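Local coordinates for protein cystatin (Fasciola hepatica, PDB 6I1M) that probably inhibits papain-like cysteine proteases, as a secreted stefin-type member of the cystatin superfamily from the liver fluke, at residues G65-V70 / P87-C92; E39-S44 / K54-G59. All blocks are in the same frame, centred on the assembly; numbering follows the deposited sequence. Where two conformers were deposited one is given.

After the N-terminal segment and helix 12-28, the chain enters a four-stranded antiparallel sheet whose strands lie side by side in sequence order. Interaction 2 comes first: residues 39-44 pair with 54-59 and close the hairpin of strands 38-47 and 50-59. Interaction 1 follows, pairing 65-70 with 87-92 in the hairpin of strands 66-74 and 83-90. The two loops stand in series and neither nests in the other. Between them, strands 50-59 and 66-74 are neighbours, joined by backbone bonds such as Val57 N to Trp67 O. Lys56 of interaction 2 reaches across to interaction 1, where its NZ bonds Ser91 O. Both contacts pack side chains on helix 12-28.

Interaction 1: residues G65-V70 / P87-C92; sequences GCWEVV and PTRVSC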
ATOM      1  N   GLY A  65       7.190   2.815  12.595  1.00 26.37           N
ATOM      2  CA  GLY A  65       5.871   2.196  12.734  1.00 27.02           C
ATOM      3  C   GLY A  65       5.525   1.535  11.427  1.00 28.27           C
ATOM      4  O   GLY A  65       6.248   1.776  10.421  1.00 26.31           O
ATOM      5  N   CYS A  66       4.490   0.716  11.465  1.00 26.23           N
ATOM      6  CA  CYS A  66       3.996  -0.048  10.314  1.00 24.97           C
ATOM      7  C   CYS A  66       2.529   0.313  10.126  1.00 24.48           C
ATOM      8  O   CYS A  66       1.825   0.593  11.122  1.00 23.04           O
ATOM      9  CB  CYS A  66       4.184  -1.544  10.509  1.00 25.92           C
ATOM     10  SG  CYS A  66       5.918  -2.056  10.344  1.00 29.67           S
ATOM     11  N   TRP A  67       2.127   0.340   8.860  1.00 23.78           N
ATOM     12  CA  TRP A  67       0.744   0.602   8.419  1.00 21.59           C
ATOM     13  C   TRP A  67       0.330  -0.490   7.436  1.00 21.38           C
ATOM     14  O   TRP A  67       1.213  -1.059   6.717  1.00 22.94           O
ATOM     15  CB  TRP A  67       0.638   1.989   7.798  1.00 21.85           C
ATOM     16  CG  TRP A  67       0.895   3.161   8.698  1.00 24.06           C
ATOM     17  CD1 TRP A  67      -0.051   3.991   9.238  1.00 26.49           C
ATOM     18  CD2 TRP A  67       2.166   3.752   9.027  1.00 25.32           C
ATOM     19  NE1 TRP A  67       0.543   5.042   9.880  1.00 28.18           N
ATOM     20  CE2 TRP A  67       1.901   4.904   9.805  1.00 26.11           C
ATOM     21  CE3 TRP A  67       3.499   3.407   8.776  1.00 28.78           C
ATOM     22  CZ2 TRP A  67       2.915   5.716  10.315  1.00 27.98           C
ATOM     23  CZ3 TRP A  67       4.503   4.202   9.287  1.00 29.24           C
ATOM     24  CH2 TRP A  67       4.213   5.336  10.052  1.00 30.81           C
ATOM     25  N   GLU A  68      -0.946  -0.822   7.445  1.00 22.26           N
ATOM     26  CA  GLU A  68      -1.575  -1.615   6.366  1.00 25.31           C
ATOM     27  C   GLU A  68      -2.317  -0.625   5.472  1.00 24.27           C
ATOM     28  O   GLU A  68      -3.044   0.219   6.010  1.00 24.65           O
ATOM     29  CB  GLU A  68      -2.466  -2.687   6.978  1.00 28.65           C
ATOM     30  CG  GLU A  68      -3.389  -3.355   5.996  1.00 35.43           C
ATOM     31  CD  GLU A  68      -4.299  -4.349   6.689  1.00 41.38           C
ATOM     32  OE1 GLU A  68      -3.748  -5.286   7.334  1.00 47.08           O
ATOM     33  OE2 GLU A  68      -5.548  -4.159   6.629  1.00 45.99           O
ATOM     34  N   VAL A  69      -2.110  -0.708   4.159  1.00 24.44           N
ATOM     35  CA  VAL A  69      -2.733   0.218   3.172  1.00 25.36           C
ATOM     36  C   VAL A  69      -3.188  -0.623   1.987  1.00 24.80           C
ATOM     37  O   VAL A  69      -2.342  -1.287   1.382  1.00 22.73           O
ATOM     38  CB  VAL A  69      -1.756   1.309   2.699  1.00 29.47           C
ATOM     39  CG1 VAL A  69      -2.472   2.401   1.901  1.00 28.37           C
ATOM     40  CG2 VAL A  69      -0.975   1.921   3.855  1.00 32.81           C
ATOM     41  N   VAL A  70      -4.466  -0.546   1.650  1.00 23.46           N
ATOM     42  CA  VAL A  70      -5.046  -1.198   0.451  1.00 23.40           C
ATOM     43  C   VAL A  70      -5.079  -0.208  -0.716  1.00 22.61           C
ATOM     44  O   VAL A  70      -5.575   0.902  -0.545  1.00 22.55           O
ATOM     45  CB  VAL A  70      -6.433  -1.773   0.759  1.00 25.69           C
ATOM     46  CG1 VAL A  70      -6.957  -2.567  -0.424  1.00 24.70           C
ATOM     47  CG2 VAL A  70      -6.408  -2.624   2.020  1.00 26.06           C
ATOM     48  N   PRO A  87      -4.863   4.357   5.412  1.00 24.03           N
ATOM     49  CA  PRO A  87      -3.861   3.606   6.164  1.00 25.94           C
ATOM     50  C   PRO A  87      -4.335   3.315   7.596  1.00 26.77           C
ATOM     51  O   PRO A  87      -5.019   4.143   8.193  1.00 25.05           O
ATOM     52  CB  PRO A  87      -2.640   4.523   6.150  1.00 24.66           C
ATOM     53  CG  PRO A  87      -2.881   5.373   4.932  1.00 26.04           C
ATOM     54  CD  PRO A  87      -4.368   5.672   4.981  1.00 26.08           C
ATOM     55  N   THR A  88      -4.052   2.109   8.074  1.00 25.58           N
ATOM     56  CA  THR A  88      -4.285   1.716   9.485  1.00 26.81           C
ATOM     57  C   THR A  88      -2.941   1.318  10.109  1.00 25.12           C
ATOM     58  O   THR A  88      -2.181   0.543   9.497  1.00 20.88           O
ATOM     59  CB  THR A  88      -5.331   0.604   9.566  1.00 28.22           C
ATOM     60  OG1 THR A  88      -6.408   1.001   8.722  1.00 35.97           O
ATOM     61  CG2 THR A  88      -5.859   0.369  10.958  1.00 32.50           C
ATOM     62  N   ARG A  89      -2.651   1.884  11.275  1.00 26.11           N
ATOM     63  CA  ARG A  89      -1.448   1.519  12.065  0.50 25.55           C
ATOM     64  C   ARG A  89      -1.608   0.049  12.461  1.00 26.86           C
ATOM     65  O   ARG A  89      -2.722  -0.331  12.887  1.00 27.91           O
ATOM     66  CB  ARG A  89      -1.269   2.428  13.287  0.50 25.91           C
ATOM     67  CG  ARG A  89      -0.812   3.843  12.960  0.50 26.42           C
ATOM     68  CD  ARG A  89      -0.288   4.649  14.147  0.50 27.55           C
ATOM     69  NE  ARG A  89      -1.213   4.667  15.270  0.50 29.15           N
ATOM     70  CZ  ARG A  89      -2.349   5.357  15.297  0.50 32.28           C
ATOM     71  NH1 ARG A  89      -2.702   6.102  14.261  0.50 33.53           N
ATOM     72  NH2 ARG A  89      -3.130   5.302  16.358  0.50 31.74           N
ATOM     73  N   VAL A  90      -0.552  -0.728  12.279  1.00 25.70           N
ATOM     74  CA  VAL A  90      -0.503  -2.143  12.739  1.00 30.32           C
ATOM     75  C   VAL A  90       0.851  -2.372  13.414  1.00 33.62           C
ATOM     76  O   VAL A  90       1.771  -1.550  13.213  1.00 33.44           O
ATOM     77  CB  VAL A  90      -0.745  -3.130  11.583  1.00 33.02           C
ATOM     78  CG1 VAL A  90      -2.169  -3.024  11.037  1.00 31.61           C
ATOM     79  CG2 VAL A  90       0.276  -2.939  10.477  1.00 33.32           C
ATOM     80  N   SER A  91       0.953  -3.432  14.213  1.00 34.58           N
ATOM     81  CA  SER A  91       2.220  -3.875  14.839  1.00 38.00           C
ATOM     82  C   SER A  91       3.150  -4.376  13.731  1.00 36.95           C
ATOM     83  O   SER A  91       2.654  -5.007  12.803  1.00 34.43           O
ATOM     84  CB  SER A  91       1.970  -4.932  15.884  1.00 41.33           C
ATOM     85  OG  SER A  91       3.165  -5.643  16.176  1.00 51.82           O
ATOM     86  N   CYS A  92       4.449  -4.075  13.792  1.00 36.88           N
ATOM     87  CA  CYS A  92       5.415  -4.559  12.775  1.00 38.68           C
ATOM     88  C   CYS A  92       5.574  -6.076  12.952  1.00 42.90           C
ATOM     89  O   CYS A  92       5.757  -6.744  11.945  1.00 41.74           O
ATOM     90  CB  CYS A  92       6.733  -3.797  12.817  1.00 38.85           C
ATOM     91  SG  CYS A  92       6.597  -2.057  12.310  1.00 39.21           S
TER
HETATM   92  O   HOH W   1       3.459   0.134  14.221  1.00 30.37           O
HETATM   93  O   HOH W   2      -0.638   7.372  11.745  1.00 38.70           O
HETATM   94  O   HOH W   3      -5.751  -0.355   6.125  1.00 32.12           O
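The last hairpin of the cystatin sheet, strands 66-74 and 83-90, is closed at its open end, away from the turn, by the disulfide between Cys66 at the start of one strand and Cys92 just past the end of the other. Cys66 SG and Cys92 SG lie 2.1 Å apart, with a torsion of 106° about the S-S bond. Further along, Glu68 and Thr88 form an antiparallel hydrogen-bonded pair: Glu68 N to Thr88 O is 2.8 Å, and Thr88 N to Glu68 O is 3.0 Å. Val90 N bonds Cys66 O almost straight, but comes from above the carbonyl plane. On one face, Trp67 and Arg89 cross at a slant: Arg89 CG lies 3.6 Å from Trp67 NE1. The guanidinium plane is turned 85° from the ring. A water in the indole plane accepts from Trp67 NE1 and more weakly from Arg89 NH1. Val69 CG2 touches Pro87 CB at 3.8 Å, and both side chains also touch helix 12-28. Glu68 CB meets Val90 CG1 on the other face. Between Cys66 N and Val90 O a water takes the place of a direct bond. Covalent sulfur therefore holds the chain end where the strand pairing gives way to solvent-mediated bonding.

Interaction 2: residues E39-S44 / K54-G59; sequences ELLQVS and KFKVSG
Leu41 and Gln42 both face Lys56, which makes a classic beta bulge in the hairpin of strands 38-47 and 50-59 of the cystatin sheet. Leu41 N bonds Lys56 O at 2.8 Å. Gln42 O receives Lys56 N at 3.2 Å, with the donor above the carbonyl plane. Paired backbone bonds join Glu39 to Ser58 before the bulge and Ser44 to Lys54 after it.

The Lys56 side chain starts with CB against Gln42 CG, 3.7 Å away. CG stands opposite the backbone N (chi1 -170°) and carries the chain outward. CD passes Gln42 NE2 at 3.9 Å, and CE comes 4.1 Å from Leu41 CD1. A bend at the last torsion then turns NZ to Ser91 O, and NZ makes a weak hydrogen bond to Cys92 O. The ammonium is thus held by the C-terminal segment, while its methylenes run past the bulge.

The other face is apolar and turned to helix 12-28. Leu40 CD2 and Val57 CG1 are packed tightly side by side. Leu40 CD1 meets Phe55 CE1 obliquely, and Phe18 meets the same ring with the planes at about 50°. Val43 CG2, anti to its own backbone N, makes a CH-pi contact over one face of Phe55, 3.6 Å from the ring centroid and 22° off the normal.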
ATOM      1  N   GLU A  39       9.179   1.739   3.341  1.00 21.92           N
ATOM      2  CA  GLU A  39       9.474   0.415   2.772  1.00 21.70           C
ATOM      3  C   GLU A  39       8.188  -0.396   2.632  1.00 21.11           C
ATOM      4  O   GLU A  39       7.475  -0.560   3.629  1.00 18.69           O
ATOM      5  CB  GLU A  39      10.453  -0.328   3.664  1.00 24.22           C
ATOM      6  CG  GLU A  39      10.814  -1.680   3.115  1.00 25.13           C
ATOM      7  CD  GLU A  39      11.887  -2.371   3.946  1.00 29.55           C
ATOM      8  OE1 GLU A  39      12.200  -1.854   5.027  1.00 33.77           O
ATOM      9  OE2 GLU A  39      12.414  -3.386   3.498  1.00 32.60           O
ATOM     10  N   LEU A  40       7.933  -0.920   1.438  1.00 20.15           N
ATOM     11  CA  LEU A  40       6.875  -1.930   1.225  1.00 21.58           C
ATOM     12  C   LEU A  40       7.471  -3.272   1.654  1.00 21.84           C
ATOM     13  O   LEU A  40       8.411  -3.728   0.984  1.00 25.64           O
ATOM     14  CB  LEU A  40       6.435  -1.965  -0.244  1.00 21.99           C
ATOM     15  CG  LEU A  40       6.002  -0.645  -0.901  1.00 24.67           C
ATOM     16  CD1 LEU A  40       5.276  -0.926  -2.192  1.00 23.37           C
ATOM     17  CD2 LEU A  40       5.101   0.199  -0.025  1.00 26.20           C
ATOM     18  N   LEU A  41       6.966  -3.848   2.743  1.00 20.57           N
ATOM     19  CA  LEU A  41       7.490  -5.106   3.339  1.00 21.18           C
ATOM     20  C   LEU A  41       6.950  -6.301   2.563  1.00 21.44           C
ATOM     21  O   LEU A  41       7.711  -7.230   2.295  1.00 21.95           O
ATOM     22  CB  LEU A  41       7.056  -5.202   4.802  1.00 23.78           C
ATOM     23  CG  LEU A  41       7.654  -4.174   5.748  1.00 23.86           C
ATOM     24  CD1 LEU A  41       7.132  -4.398   7.149  1.00 26.37           C
ATOM     25  CD2 LEU A  41       9.175  -4.227   5.712  1.00 25.96           C
ATOM     26  N   GLN A  42       5.653  -6.283   2.265  1.00 22.16           N
ATOM     27  CA  GLN A  42       4.958  -7.425   1.623  1.00 22.36           C
ATOM     28  C   GLN A  42       3.649  -6.916   1.031  1.00 20.50           C
ATOM     29  O   GLN A  42       3.235  -5.784   1.359  1.00 19.82           O
ATOM     30  CB  GLN A  42       4.670  -8.532   2.636  1.00 23.27           C
ATOM     31  CG  GLN A  42       3.845  -8.037   3.812  1.00 24.64           C
ATOM     32  CD  GLN A  42       3.690  -9.085   4.892  1.00 26.72           C
ATOM     33  OE1 GLN A  42       4.611  -9.842   5.170  1.00 32.70           O
ATOM     34  NE2 GLN A  42       2.539  -9.109   5.537  1.00 31.21           N
ATOM     35  N   VAL A  43       3.060  -7.724   0.173  1.00 19.41           N
ATOM     36  CA  VAL A  43       1.771  -7.407  -0.473  1.00 20.28           C
ATOM     37  C   VAL A  43       0.950  -8.695  -0.541  1.00 21.41           C
ATOM     38  O   VAL A  43       1.532  -9.806  -0.749  1.00 17.81           O
ATOM     39  CB  VAL A  43       1.982  -6.757  -1.851  1.00 22.24           C
ATOM     40  CG1 VAL A  43       2.553  -7.761  -2.843  1.00 23.26           C
ATOM     41  CG2 VAL A  43       0.690  -6.111  -2.346  1.00 20.49           C
ATOM     42  N   SER A  44      -0.355  -8.544  -0.368  1.00 21.95           N
ATOM     43  CA  SER A  44      -1.350  -9.621  -0.573  1.00 24.22           C
ATOM     44  C   SER A  44      -2.342  -9.085  -1.594  1.00 21.94           C
ATOM     45  O   SER A  44      -2.597  -7.889  -1.551  1.00 22.78           O
ATOM     46  CB  SER A  44      -2.045 -10.025   0.696  1.00 25.52           C
ATOM     47  OG  SER A  44      -1.152 -10.112   1.778  1.00 26.13           O
ATOM     48  N   LYS A  54      -3.047  -5.216  -0.895  1.00 19.95           N
ATOM     49  CA  LYS A  54      -2.868  -4.907   0.540  1.00 21.74           C
ATOM     50  C   LYS A  54      -1.386  -4.993   0.888  1.00 21.71           C
ATOM     51  O   LYS A  54      -0.798  -6.123   0.930  1.00 22.05           O
ATOM     52  CB  LYS A  54      -3.661  -5.860   1.422  1.00 24.33           C
ATOM     53  CG  LYS A  54      -3.718  -5.435   2.877  1.00 26.77           C
ATOM     54  CD  LYS A  54      -3.971  -6.606   3.765  1.00 32.59           C
ATOM     55  CE  LYS A  54      -5.348  -7.187   3.589  1.00 36.01           C
ATOM     56  NZ  LYS A  54      -5.445  -8.501   4.264  1.00 38.84           N
ATOM     57  N   PHE A  55      -0.822  -3.831   1.167  1.00 20.18           N
ATOM     58  CA  PHE A  55       0.589  -3.643   1.569  1.00 20.76           C
ATOM     59  C   PHE A  55       0.699  -3.562   3.086  1.00 22.22           C
ATOM     60  O   PHE A  55      -0.116  -2.926   3.736  1.00 22.83           O
ATOM     61  CB  PHE A  55       1.103  -2.366   0.930  1.00 21.05           C
ATOM     62  CG  PHE A  55       1.269  -2.523  -0.550  1.00 22.09           C
ATOM     63  CD1 PHE A  55       2.354  -3.234  -1.053  1.00 22.27           C
ATOM     64  CD2 PHE A  55       0.356  -1.956  -1.430  1.00 23.23           C
ATOM     65  CE1 PHE A  55       2.529  -3.362  -2.419  1.00 21.17           C
ATOM     66  CE2 PHE A  55       0.540  -2.083  -2.803  1.00 23.21           C
ATOM     67  CZ  PHE A  55       1.622  -2.786  -3.285  1.00 23.16           C
ATOM     68  N   LYS A  56       1.741  -4.180   3.629  1.00 24.02           N
ATOM     69  CA  LYS A  56       2.290  -3.818   4.952  1.00 23.23           C
ATOM     70  C   LYS A  56       3.545  -2.975   4.699  1.00 22.01           C
ATOM     71  O   LYS A  56       4.450  -3.466   4.004  1.00 21.41           O
ATOM     72  CB  LYS A  56       2.597  -5.083   5.742  1.00 27.90           C
ATOM     73  CG  LYS A  56       2.936  -4.829   7.195  1.00 32.22           C
ATOM     74  CD  LYS A  56       3.134  -6.110   7.970  1.00 38.70           C
ATOM     75  CE  LYS A  56       3.973  -5.908   9.214  1.00 41.49           C
ATOM     76  NZ  LYS A  56       3.240  -6.349  10.425  1.00 46.67           N
ATOM     77  N   VAL A  57       3.558  -1.746   5.209  1.00 20.48           N
ATOM     78  CA  VAL A  57       4.633  -0.743   4.966  1.00 21.23           C
ATOM     79  C   VAL A  57       5.273  -0.394   6.314  1.00 20.94           C
ATOM     80  O   VAL A  57       4.557  -0.372   7.324  1.00 20.43           O
ATOM     81  CB  VAL A  57       4.095   0.484   4.206  1.00 21.59           C
ATOM     82  CG1 VAL A  57       3.358   0.058   2.939  1.00 22.30           C
ATOM     83  CG2 VAL A  57       3.202   1.384   5.056  1.00 22.59           C
ATOM     84  N   SER A  58       6.579  -0.135   6.295  1.00 21.13           N
ATOM     85  CA  SER A  58       7.413   0.211   7.474  1.00 22.68           C
ATOM     86  C   SER A  58       8.097   1.560   7.241  1.00 22.08           C
ATOM     87  O   SER A  58       8.630   1.788   6.136  1.00 21.65           O
ATOM     88  CB  SER A  58       8.440  -0.850   7.735  1.00 26.71           C
ATOM     89  OG  SER A  58       9.306  -0.432   8.763  1.00 28.94           O
ATOM     90  N   GLY A  59       8.066   2.431   8.242  1.00 23.90           N
ATOM     91  CA  GLY A  59       8.760   3.726   8.183  1.00 22.41           C
ATOM     92  C   GLY A  59      10.180   3.610   8.704  1.00 24.35           C
ATOM     93  O   GLY A  59      10.458   2.727   9.513  1.00 24.98           O
TER
HETATM   94  O   HOH W   4       0.028  -8.051   3.004  1.00 28.30           O